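Local coordinates for IG hypothetical 16092 (Bacillus cereus ATCC 14579, PDB 1YQH), which is of unknown function but belongs to the UPF0045 (DUF77) family of thiamine-binding-like proteins and may therefore bind thiamine or a related compound, at residues S5-M10 with T49-L54. Residues are numbered along the deposited sequence; the frame is centred on the assembly and turned at random.
Sequences SQQVTM and TLEGEL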
# COMPACT_ATOMS: atom_id res chain seq x y z
N SER A 5 10.36 -23.95 -1.02
CA SER A 5 10.81 -22.56 -1.15
C SER A 5 10.91 -21.88 0.20
O SER A 5 10.16 -22.22 1.13
CB SER A 5 9.84 -21.78 -2.05
OG SER A 5 9.79 -22.36 -3.34
N GLN A 6 11.82 -20.92 0.33
CA GLN A 6 11.93 -20.17 1.57
C GLN A 6 10.66 -19.35 1.78
O GLN A 6 10.02 -18.92 0.80
CB GLN A 6 13.17 -19.27 1.57
CG GLN A 6 14.51 -20.02 1.42
CD GLN A 6 14.97 -20.73 2.70
OE1 GLN A 6 14.16 -21.10 3.55
NE2 GLN A 6 16.28 -20.95 2.83
N GLN A 7 10.29 -19.14 3.04
CA GLN A 7 9.05 -18.45 3.36
C GLN A 7 9.09 -16.99 2.94
O GLN A 7 10.16 -16.38 2.85
CB GLN A 7 8.76 -18.54 4.85
CG GLN A 7 8.06 -19.82 5.27
CD GLN A 7 7.93 -19.97 6.77
OE1 GLN A 7 6.98 -20.56 7.26
NE2 GLN A 7 8.89 -19.43 7.50
N VAL A 8 7.91 -16.45 2.66
CA VAL A 8 7.73 -15.00 2.58
C VAL A 8 6.82 -14.61 3.74
O VAL A 8 6.13 -15.45 4.34
CB VAL A 8 7.12 -14.50 1.21
CG1 VAL A 8 7.97 -14.95 0.04
CG2 VAL A 8 5.67 -14.94 1.03
N THR A 9 6.85 -13.33 4.08
CA THR A 9 5.85 -12.73 4.94
C THR A 9 5.12 -11.69 4.06
O THR A 9 5.73 -11.05 3.21
CB THR A 9 6.52 -12.13 6.19
OG1 THR A 9 7.18 -13.18 6.93
CG2 THR A 9 5.50 -11.46 7.10
N MSE A 10 3.81 -11.56 4.26
CA MSE A 10 2.97 -10.73 3.42
C MSE A 10 1.88 -10.12 4.30
O MSE A 10 1.52 -10.71 5.33
CB MSE A 10 2.34 -11.63 2.35
CG MSE A 10 1.52 -10.94 1.30
SE MSE A 10 0.74 -12.28 0.14
CE MSE A 10 2.37 -13.02 -0.68
N THR A 49 -1.76 -10.25 8.23
CA THR A 49 -0.41 -10.74 7.96
C THR A 49 -0.47 -12.24 7.71
O THR A 49 -1.19 -12.94 8.42
CB THR A 49 0.52 -10.47 9.16
OG1 THR A 49 0.49 -9.08 9.48
CG2 THR A 49 1.97 -10.89 8.82
N LEU A 50 0.28 -12.71 6.70
CA LEU A 50 0.43 -14.12 6.36
C LEU A 50 1.91 -14.51 6.31
O LEU A 50 2.77 -13.69 5.98
CB LEU A 50 -0.17 -14.41 4.97
CG LEU A 50 -1.59 -13.91 4.67
CD1 LEU A 50 -1.97 -14.14 3.21
CD2 LEU A 50 -2.60 -14.59 5.61
N GLU A 51 2.19 -15.78 6.62
CA GLU A 51 3.55 -16.30 6.48
C GLU A 51 3.46 -17.64 5.77
O GLU A 51 2.60 -18.44 6.09
CB GLU A 51 4.17 -16.47 7.87
CG GLU A 51 5.57 -17.04 7.86
CD GLU A 51 6.08 -17.30 9.27
OE1 GLU A 51 6.47 -16.34 9.96
OE2 GLU A 51 6.09 -18.46 9.71
N GLY A 52 4.35 -17.87 4.80
CA GLY A 52 4.38 -19.15 4.10
C GLY A 52 4.93 -19.03 2.70
O GLY A 52 5.69 -18.12 2.39
N GLU A 53 4.55 -19.99 1.86
CA GLU A 53 5.06 -20.07 0.49
C GLU A 53 4.43 -18.98 -0.39
O GLU A 53 3.22 -18.77 -0.37
CB GLU A 53 4.74 -21.44 -0.07
CG GLU A 53 5.18 -21.66 -1.48
CD GLU A 53 4.52 -22.88 -2.12
OE1 GLU A 53 4.26 -23.88 -1.40
OE2 GLU A 53 4.27 -22.83 -3.34
N LEU A 54 5.26 -18.30 -1.18
CA LEU A 54 4.78 -17.19 -2.01
C LEU A 54 3.51 -17.50 -2.81
O LEU A 54 2.54 -16.78 -2.70
CB LEU A 54 5.88 -16.71 -2.97
CG LEU A 54 5.51 -15.54 -3.92
CD1 LEU A 54 5.10 -14.26 -3.16
CD2 LEU A 54 6.66 -15.28 -4.87
O HOH W 1 8.00 -18.89 -1.10
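V8 and M10 pair in antiparallel fashion with G52 and L50, the axes of strands 8-10 and 49-52 passing 4.7 Å apart at 166°, and this pairing joins the two inner strands of the chain's four-stranded antiparallel sheet in a ferredoxin-like alpha+beta fold whose helices 23-36 and 54-70 follow strands 8-17 and 48-52. It is a worked example of how side chains alternating along paired strands give a sheet two different faces. Two hydrogen-bonded pairs, V8 with G52 and M10 with L50, flank the non-hydrogen-bonded pair T9 with E51. The bond from V8 N to G52 O, 2.8 Å, is nearly straight at 174°, and that from L50 N to M10 O is shorter still at 2.7 Å.

The face bearing V8, M10 and L50 is apolar and turns to helix 54-70, where L57 touches all three. M10, a selenomethionine, runs extended until chi3 (-65°) bends its CE round to L54 CD1, 3.9 Å away, the two side chains meeting at about a right angle. V8 lays CG1 beside L54 CB at 4.1 Å, while its CG2 lies over the start of the helix at L54 CA.

T9, T49 and E51 belong to the other side. The methyls of T9 and T49 meet CG2 to CG2 at 4.0 Å, and both side chains pack on I92 and on A45 of a second subunit, whereas T9 OG1 is held by V90 O. E51, its CG opposite the backbone N, reaches out so that OE1 accepts from I92 N.

At the backbone angles of G52 a CB would jam against the carbonyl O of E51, which calls for glycine, and E53 takes the N-cap position. There one water bridges the segments, donating to Q6 O and accepting from L54 N, each 2.8 Å away.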